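Local coordinates for carbohydrate kinase, FGGY (Rhodospirillum rubrum, PDB 3IFR), which probably phosphorylates D-xylulose with ATP, as a xylulokinase of the FGGY carbohydrate kinase family, at residues A[32-37]-A[63-68]; A[404-409]-A[428-433]; A[157-162]-A[173-178]. All coordinates share one frame; numbering follows the deposited sequence.

Contact 1: A[32-37]-A[63-68]; sequences AVASRP and LAELKT
With chi1 at -176°, Glu65 swings CG away from its backbone N and runs extended to its carboxylate, while Arg36 bends at chi2, and the two charged groups meet. They join the edge strand 29-37 to helix 52-70, which packs on the mixed sheet of the actin-like (ASKHA) N-terminal domain. The segments run roughly antiparallel, at 147°, with their axes 7.5 Å apart. The salt bridge is end-on from the arginine: NH2 of Arg36 lies 2.8 Å from OE1 of Glu65, and NH1 bonds the same OE1 at 2.9 Å. OE1 lies in the guanidinium plane, but the carboxylate is turned 37° against it. NH2 meets OE1 nearly along the C-O axis, and NH1 comes from above the carboxylate plane. NH1 of Arg36 also bonds the backbone O of Ser35 at 2.6 Å, which helps fix the turn of the guanidinium. Beside the salt bridge the packing is mostly apolar. CD1 of Leu66 rests 3.8 Å from CB of Ala34 and touches CB of Ala32 more loosely. Leu66 also reaches Ala21 and Leu23 on the next strand. The second carboxylate oxygen, OE2 of Glu65, lies 3.5 Å from CB of Ala34.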
loop_
_atom_site.group_PDB
_atom_site.type_symbol
_atom_site.label_atom_id
_atom_site.label_comp_id
_atom_site.label_asym_id
_atom_site.label_seq_id
_atom_site.Cartn_x
_atom_site.Cartn_y
_atom_site.Cartn_z
ATOM N N ALA A 32 -21.247 0.643 -11.710
ATOM C CA ALA A 32 -20.584 1.761 -12.394
ATOM C C ALA A 32 -19.198 2.069 -11.839
ATOM O O ALA A 32 -18.924 1.846 -10.656
ATOM C CB ALA A 32 -21.457 3.047 -12.320
ATOM N N VAL A 33 -18.344 2.636 -12.687
ATOM C CA VAL A 33 -17.015 3.075 -12.252
ATOM C C VAL A 33 -16.773 4.451 -12.817
ATOM O O VAL A 33 -16.979 4.655 -14.004
ATOM C CB VAL A 33 -15.886 2.090 -12.725
ATOM C CG1 VAL A 33 -14.526 2.500 -12.192
ATOM C CG2 VAL A 33 -16.189 0.700 -12.259
ATOM N N ALA A 34 -16.367 5.408 -11.981
ATOM C CA ALA A 34 -15.901 6.708 -12.499
ATOM C C ALA A 34 -14.493 7.080 -12.019
ATOM O O ALA A 34 -14.124 6.785 -10.886
ATOM C CB ALA A 34 -16.890 7.815 -12.154
ATOM N N SER A 35 -13.713 7.733 -12.888
ATOM C CA SER A 35 -12.393 8.204 -12.503
ATOM C C SER A 35 -12.051 9.609 -12.989
ATOM O O SER A 35 -12.718 10.174 -13.849
ATOM C CB SER A 35 -11.302 7.235 -12.948
ATOM O OG SER A 35 -11.093 7.322 -14.340
ATOM N N ARG A 36 -10.991 10.164 -12.412
ATOM C CA ARG A 36 -10.513 11.482 -12.777
ATOM C C ARG A 36 -9.040 11.512 -12.407
ATOM O O ARG A 36 -8.647 11.003 -11.341
ATOM C CB ARG A 36 -11.253 12.602 -12.013
ATOM C CG ARG A 36 -12.735 12.845 -12.363
ATOM C CD ARG A 36 -12.932 13.247 -13.828
ATOM N NE ARG A 36 -14.323 13.613 -14.117
ATOM C CZ ARG A 36 -15.269 12.728 -14.413
ATOM N NH1 ARG A 36 -14.959 11.447 -14.436
ATOM N NH2 ARG A 36 -16.521 13.114 -14.669
ATOM N N PRO A 37 -8.220 12.130 -13.274
ATOM C CA PRO A 37 -6.788 12.269 -13.031
ATOM C C PRO A 37 -6.517 13.237 -11.857
ATOM O O PRO A 37 -7.290 14.174 -11.616
ATOM C CB PRO A 37 -6.278 12.876 -14.359
ATOM C CG PRO A 37 -7.377 12.649 -15.336
ATOM C CD PRO A 37 -8.613 12.795 -14.528
ATOM N N LEU A 63 -18.479 10.850 -7.988
ATOM C CA LEU A 63 -19.715 10.410 -7.320
ATOM C C LEU A 63 -20.945 10.788 -8.158
ATOM O O LEU A 63 -21.770 9.951 -8.445
ATOM C CB LEU A 63 -19.840 10.981 -5.886
ATOM C CG LEU A 63 -18.741 10.521 -4.930
ATOM C CD1 LEU A 63 -18.742 11.263 -3.565
ATOM C CD2 LEU A 63 -18.875 9.035 -4.733
ATOM N N ALA A 64 -21.063 12.057 -8.541
ATOM C CA ALA A 64 -22.139 12.458 -9.445
ATOM C C ALA A 64 -22.173 11.626 -10.746
ATOM O O ALA A 64 -23.232 11.226 -11.230
ATOM C CB ALA A 64 -22.005 13.894 -9.755
ATOM N N GLU A 65 -21.015 11.332 -11.319
ATOM C CA GLU A 65 -21.005 10.528 -12.553
ATOM C C GLU A 65 -21.536 9.116 -12.298
ATOM O O GLU A 65 -22.187 8.533 -13.158
ATOM C CB GLU A 65 -19.617 10.465 -13.169
ATOM C CG GLU A 65 -19.633 9.718 -14.489
ATOM C CD GLU A 65 -18.267 9.572 -15.108
ATOM O OE1 GLU A 65 -17.580 10.611 -15.285
ATOM O OE2 GLU A 65 -17.880 8.428 -15.443
ATOM N N LEU A 66 -21.280 8.581 -11.103
ATOM C CA LEU A 66 -21.798 7.276 -10.713
ATOM C C LEU A 66 -23.325 7.244 -10.843
ATOM O O LEU A 66 -23.884 6.305 -11.415
ATOM C CB LEU A 66 -21.423 6.973 -9.262
ATOM C CG LEU A 66 -20.445 5.837 -8.970
ATOM C CD1 LEU A 66 -19.328 5.788 -9.988
ATOM C CD2 LEU A 66 -19.928 5.876 -7.514
ATOM N N LYS A 67 -23.978 8.265 -10.300
ATOM C CA LYS A 67 -25.420 8.421 -10.349
ATOM C C LYS A 67 -25.911 8.598 -11.776
ATOM O O LYS A 67 -26.940 8.099 -12.129
ATOM C CB LYS A 67 -25.792 9.639 -9.532
ATOM C CG LYS A 67 -27.246 9.809 -9.140
ATOM C CD LYS A 67 -27.439 11.239 -8.572
ATOM C CE LYS A 67 -28.649 11.346 -7.678
ATOM N NZ LYS A 67 -28.641 12.638 -6.887
ATOM N N THR A 68 -25.146 9.296 -12.602
ATOM C CA THR A 68 -25.503 9.622 -13.979
ATOM C C THR A 68 -25.357 8.421 -14.864
ATOM O O THR A 68 -26.104 8.227 -15.815
ATOM C CB THR A 68 -24.571 10.757 -14.492
ATOM O OG1 THR A 68 -25.210 12.000 -14.245
ATOM C CG2 THR A 68 -24.319 10.667 -15.970
#

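Contact 2: A[404-409]-A[428-433]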
loop_
_atom_site.group_PDB
_atom_site.type_symbol
_atom_site.label_atom_id
_atom_site.label_comp_id
_atom_site.label_asym_id
_atom_site.label_seq_id
_atom_site.Cartn_x
_atom_site.Cartn_y
_atom_site.Cartn_z
ATOM N N PHE A 404 -1.510 -17.927 0.379
ATOM C CA PHE A 404 -0.829 -16.957 -0.484
ATOM C C PHE A 404 -1.578 -16.585 -1.756
ATOM O O PHE A 404 -2.141 -17.439 -2.445
ATOM C CB PHE A 404 0.544 -17.481 -0.909
ATOM C CG PHE A 404 1.486 -17.660 0.231
ATOM C CD1 PHE A 404 2.350 -16.652 0.584
ATOM C CD2 PHE A 404 1.463 -18.834 0.986
ATOM C CE1 PHE A 404 3.198 -16.808 1.674
ATOM C CE2 PHE A 404 2.296 -18.997 2.064
ATOM C CZ PHE A 404 3.164 -17.999 2.414
ATOM N N PHE A 405 -1.552 -15.287 -2.066
ATOM C CA PHE A 405 -2.263 -14.757 -3.212
ATOM C C PHE A 405 -1.288 -13.876 -3.958
ATOM O O PHE A 405 -0.460 -13.215 -3.338
ATOM C CB PHE A 405 -3.488 -13.942 -2.756
ATOM C CG PHE A 405 -4.472 -14.728 -1.897
ATOM C CD1 PHE A 405 -5.667 -15.201 -2.428
ATOM C CD2 PHE A 405 -4.190 -15.023 -0.571
ATOM C CE1 PHE A 405 -6.562 -15.927 -1.629
ATOM C CE2 PHE A 405 -5.080 -15.734 0.217
ATOM C CZ PHE A 405 -6.263 -16.177 -0.313
ATOM N N ALA A 406 -1.366 -13.861 -5.282
ATOM C CA ALA A 406 -0.626 -12.857 -6.019
ATOM C C ALA A 406 -1.581 -12.020 -6.865
ATOM O O ALA A 406 -2.600 -12.499 -7.350
ATOM C CB ALA A 406 0.479 -13.467 -6.843
ATOM N N SER A 407 -1.259 -10.750 -6.998
ATOM C CA SER A 407 -2.072 -9.830 -7.769
ATOM C C SER A 407 -1.147 -8.892 -8.528
ATOM O O SER A 407 0.086 -8.969 -8.402
ATOM C CB SER A 407 -2.940 -9.002 -6.848
ATOM O OG SER A 407 -2.141 -7.992 -6.274
ATOM N N ASP A 408 -1.754 -8.017 -9.320
ATOM C CA ASP A 408 -1.039 -7.026 -10.120
ATOM C C ASP A 408 -0.337 -7.595 -11.339
ATOM O O ASP A 408 -0.433 -8.796 -11.642
ATOM C CB ASP A 408 -0.026 -6.253 -9.279
ATOM C CG ASP A 408 0.034 -4.786 -9.659
ATOM O OD1 ASP A 408 0.062 -4.470 -10.871
ATOM O OD2 ASP A 408 0.018 -3.945 -8.733
ATOM N N GLY A 409 0.408 -6.711 -11.998
ATOM C CA GLY A 409 0.970 -6.937 -13.314
ATOM C C GLY A 409 1.790 -8.194 -13.506
ATOM O O GLY A 409 1.683 -8.833 -14.530
ATOM N N VAL A 428 0.158 -20.743 -4.887
ATOM C CA VAL A 428 -0.056 -19.310 -4.973
ATOM C C VAL A 428 -1.357 -19.045 -5.734
ATOM O O VAL A 428 -1.480 -19.449 -6.883
ATOM C CB VAL A 428 1.118 -18.573 -5.690
ATOM C CG1 VAL A 428 0.789 -17.124 -5.845
ATOM C CG2 VAL A 428 2.482 -18.758 -4.976
ATOM N N GLN A 429 -2.325 -18.378 -5.119
ATOM C CA GLN A 429 -3.579 -18.070 -5.825
ATOM C C GLN A 429 -3.475 -16.742 -6.572
ATOM O O GLN A 429 -3.414 -15.687 -5.939
ATOM C CB GLN A 429 -4.745 -17.994 -4.841
ATOM C CG GLN A 429 -6.077 -17.493 -5.479
ATOM C CD GLN A 429 -6.695 -18.530 -6.415
ATOM O OE1 GLN A 429 -7.299 -19.507 -5.957
ATOM N NE2 GLN A 429 -6.524 -18.330 -7.732
ATOM N N LEU A 430 -3.435 -16.791 -7.902
ATOM C CA LEU A 430 -3.378 -15.583 -8.723
ATOM C C LEU A 430 -4.776 -14.953 -8.793
ATOM O O LEU A 430 -5.789 -15.661 -8.742
ATOM C CB LEU A 430 -2.903 -15.891 -10.145
ATOM C CG LEU A 430 -1.511 -16.470 -10.366
ATOM C CD1 LEU A 430 -1.175 -16.475 -11.899
ATOM C CD2 LEU A 430 -0.455 -15.675 -9.532
ATOM N N LEU A 431 -4.817 -13.628 -8.885
ATOM C CA LEU A 431 -6.071 -12.901 -9.021
ATOM C C LEU A 431 -5.820 -11.557 -9.698
ATOM O O LEU A 431 -4.695 -11.047 -9.740
ATOM C CB LEU A 431 -6.712 -12.672 -7.660
ATOM C CG LEU A 431 -5.874 -11.737 -6.796
ATOM C CD1 LEU A 431 -6.596 -10.417 -6.608
ATOM C CD2 LEU A 431 -5.594 -12.371 -5.439
ATOM N N ALA A 432 -6.869 -10.997 -10.265
ATOM C CA ALA A 432 -6.765 -9.656 -10.825
ATOM C C ALA A 432 -7.672 -8.737 -10.032
ATOM O O ALA A 432 -8.820 -9.079 -9.727
ATOM C CB ALA A 432 -7.156 -9.659 -12.293
ATOM N N ASN A 433 -7.184 -7.560 -9.706
ATOM C CA ASN A 433 -7.970 -6.642 -8.903
ATOM C C ASN A 433 -7.748 -5.288 -9.494
ATOM O O ASN A 433 -7.040 -4.484 -8.918
ATOM C CB ASN A 433 -7.422 -6.670 -7.494
ATOM C CG ASN A 433 -8.284 -5.928 -6.500
ATOM O OD1 ASN A 433 -7.987 -6.002 -5.283
ATOM N ND2 ASN A 433 -9.348 -5.203 -6.980
HETATM O O HOH W 1 -4.590 -6.797 -10.136
#
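Ala406 O takes the N-H of Leu431 at 2.9 Å, nearly head-on to the carbonyl, and also a CA-H...O contact from Leu430 CA at 3.5 Å. It is one rung of a parallel beta pairing between strands 403-407 and 428-432, the two strands of a beta-alpha-beta unit in the sheet of the C-terminal FGGY domain. The Leu431 bond is bent at the hydrogen, 136°. Two other backbone bonds complete the ladder. Gln429 N gives a nearly straight bond to Phe404 O, 2.8 Å long. Ala406 N gives one to Gln429 O, arriving from above the carbonyl plane. Gln429 O also meets the CA-H of Phe405. Gln429 is thus bonded to the residues before and after Phe405, its bridge partner, as expected of a parallel sheet.

Side chains pack on both faces. On one, CB of Ala406 meets two branched side chains of the partner strand: Leu430 CD2 at 3.6 Å and Val428 CG1 at 3.8 Å. On the other, the Phe405 ring lies obliquely to the side chain of Gln429, with CD1 of Phe405 3.8 Å from CB of Gln429. The ring and amide planes are 35° apart. Gln429 bends at chi2 (71°), which turns its amide back to the strand: NE2 bonds Leu430 O and, outside the pair, Gly465 O. Leu431 CD2 packs on CB of Phe405. Where the strands part, one water accepts from both Asp408 N and Asn433 N.

Asp408 carries a salt bridge to Lys264 of strand 260-265, which pairs with the far edge of 403-407. Strand 463-468 lies beyond 428-432. Helix 414-424 covers the face of Ala406, Val428 and Leu430, with Met417 touching Ala406 and Leu430.

Contact 3: A[157-162]-A[173-178]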
loop_
_atom_site.group_PDB
_atom_site.type_symbol
_atom_site.label_atom_id
_atom_site.label_comp_id
_atom_site.label_asym_id
_atom_site.label_seq_id
_atom_site.Cartn_x
_atom_site.Cartn_y
_atom_site.Cartn_z
ATOM N N ILE A 157 -1.602 25.948 12.446
ATOM C CA ILE A 157 -2.181 24.606 12.338
ATOM C C ILE A 157 -3.155 24.297 13.458
ATOM O O ILE A 157 -2.778 24.206 14.631
ATOM C CB ILE A 157 -1.117 23.479 12.352
ATOM C CG1 ILE A 157 -0.167 23.567 11.143
ATOM C CG2 ILE A 157 -1.787 22.117 12.336
ATOM C CD1 ILE A 157 1.032 22.709 11.273
ATOM N N ALA A 158 -4.410 24.107 13.062
ATOM C CA ALA A 158 -5.504 23.704 13.946
ATOM C C ALA A 158 -5.821 22.220 13.769
ATOM O O ALA A 158 -6.237 21.537 14.716
ATOM C CB ALA A 158 -6.737 24.540 13.638
ATOM N N THR A 159 -5.641 21.718 12.548
ATOM C CA THR A 159 -5.888 20.301 12.240
ATOM C C THR A 159 -4.857 19.763 11.251
ATOM O O THR A 159 -4.568 20.369 10.187
ATOM C CB THR A 159 -7.303 20.122 11.650
ATOM O OG1 THR A 159 -8.294 20.577 12.589
ATOM C CG2 THR A 159 -7.575 18.682 11.259
ATOM N N VAL A 160 -4.299 18.615 11.601
ATOM C CA VAL A 160 -3.464 17.872 10.682
ATOM C C VAL A 160 -4.140 16.519 10.475
ATOM O O VAL A 160 -4.605 15.891 11.449
ATOM C CB VAL A 160 -2.026 17.698 11.213
ATOM C CG1 VAL A 160 -2.029 17.045 12.629
ATOM C CG2 VAL A 160 -1.213 16.869 10.249
ATOM N N CYS A 161 -4.242 16.121 9.201
ATOM C CA CYS A 161 -4.913 14.896 8.808
ATOM C C CYS A 161 -4.414 14.396 7.453
ATOM O O CYS A 161 -3.554 15.026 6.854
ATOM C CB CYS A 161 -6.434 15.110 8.767
ATOM S SG CYS A 161 -7.027 16.210 7.456
ATOM N N GLY A 162 -4.983 13.293 6.960
ATOM C CA GLY A 162 -4.516 12.671 5.749
ATOM C C GLY A 162 -5.498 12.976 4.652
ATOM O O GLY A 162 -6.432 13.741 4.862
ATOM N N GLY A 173 -18.887 16.570 8.083
ATOM C CA GLY A 173 -18.628 17.567 9.093
ATOM C C GLY A 173 -18.055 16.985 10.374
ATOM O O GLY A 173 -17.906 17.673 11.373
ATOM N N GLU A 174 -17.736 15.707 10.377
ATOM C CA GLU A 174 -17.095 15.167 11.556
ATOM C C GLU A 174 -15.599 15.532 11.550
ATOM O O GLU A 174 -15.042 15.884 10.522
ATOM C CB GLU A 174 -17.297 13.652 11.589
ATOM C CG GLU A 174 -18.756 13.238 11.650
ATOM C CD GLU A 174 -19.471 13.888 12.826
ATOM O OE1 GLU A 174 -18.787 14.435 13.723
ATOM O OE2 GLU A 174 -20.714 13.873 12.835
ATOM N N ARG A 175 -14.934 15.445 12.683
ATOM C CA ARG A 175 -13.507 15.691 12.691
ATOM C C ARG A 175 -12.762 14.498 13.287
ATOM O O ARG A 175 -12.655 14.396 14.490
ATOM C CB ARG A 175 -13.218 16.952 13.483
ATOM C CG ARG A 175 -11.874 17.606 13.208
ATOM C CD ARG A 175 -11.590 18.653 14.302
ATOM N NE ARG A 175 -10.213 19.108 14.300
ATOM C CZ ARG A 175 -9.351 18.823 15.253
ATOM N NH1 ARG A 175 -9.733 18.082 16.273
ATOM N NH2 ARG A 175 -8.122 19.279 15.193
ATOM N N VAL A 176 -12.282 13.575 12.449
ATOM C CA VAL A 176 -11.528 12.423 12.938
ATOM C C VAL A 176 -10.436 12.053 11.961
ATOM O O VAL A 176 -10.436 12.519 10.834
ATOM C CB VAL A 176 -12.418 11.168 13.179
ATOM C CG1 VAL A 176 -13.590 11.481 14.148
ATOM C CG2 VAL A 176 -12.879 10.523 11.841
ATOM N N VAL A 177 -9.500 11.210 12.385
ATOM C CA VAL A 177 -8.645 10.529 11.424
ATOM C C VAL A 177 -8.693 9.002 11.585
ATOM O O VAL A 177 -8.945 8.495 12.675
ATOM C CB VAL A 177 -7.198 11.024 11.518
ATOM C CG1 VAL A 177 -7.147 12.441 11.061
ATOM C CG2 VAL A 177 -6.673 10.878 12.933
ATOM N N ASP A 178 -8.477 8.278 10.485
ATOM C CA ASP A 178 -8.266 6.837 10.507
ATOM C C ASP A 178 -7.160 6.519 11.533
ATOM O O ASP A 178 -6.094 7.203 11.558
ATOM C CB ASP A 178 -7.818 6.412 9.106
ATOM C CG ASP A 178 -7.726 4.914 8.914
ATOM O OD1 ASP A 178 -8.001 4.132 9.845
ATOM O OD2 ASP A 178 -7.354 4.518 7.779
#
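Arg175 grips Thr159 side-on, with NE and NH2 both bonded to the one hydroxyl oxygen. NH2 lies 2.9 Å from OG1 of Thr159 and NE lies 3.0 Å from the same OG1. Both angles are 147°, and OG1 sits at the guanidinium edge, in its plane. The same NH2 makes a weak, bent bond to Ala158 O. The two side chains come from opposite directions. Arg175 stays extended from CG to NE, and Thr159 sets OG1 beside its own backbone N (chi1 -60°). A second, apolar touch lies further along, where CG1 of Val177 meets CB of Cys161 at 3.6 Å.

Next come the groups that place these, all within the N-terminal FGGY domain. Opposite Leu92 of strand 90-92 the chain carries a classic beta bulge at Ala158 and Thr159. Helix 163-172 links the two segments, and its Met169 packs on Thr159 and Cys161. Ser208 O takes another bond from Arg175 NH2. A leucine in place of Arg175 would remove these donors and would probably leave the hydroxyl of Thr159 and the carbonyl of Ser208 without this partner.

The polar part of the contact ties the loop after helix 163-172 to a bulged strand through one cation and neutral oxygens. Thr159 OG1 accepts both N-H groups, and the positive charge probably polarises the hydroxyl and the carbonyls of Ala158 and Ser208.

Along the chain the order is contact 1, contact 3, contact 2. Contacts 1 and 3 both belong to the N-terminal FGGY domain, and their centres are 26 Å apart. Contact 2 belongs to the C-terminal domain, 26 Å from contact 1 and 34 Å from contact 3 between centres. None touches another. Contacts 1 and 2 belong to two separate six-stranded mixed sheets. In contact 1 a helix packs on an edge strand, whereas contact 2 pairs two inner strands. Contact 3 lies in neither sheet and joins short elements around helix 163-172. The two large sheets fit the paired actin-like domains of this family, which usually bind substrates in the cleft between them.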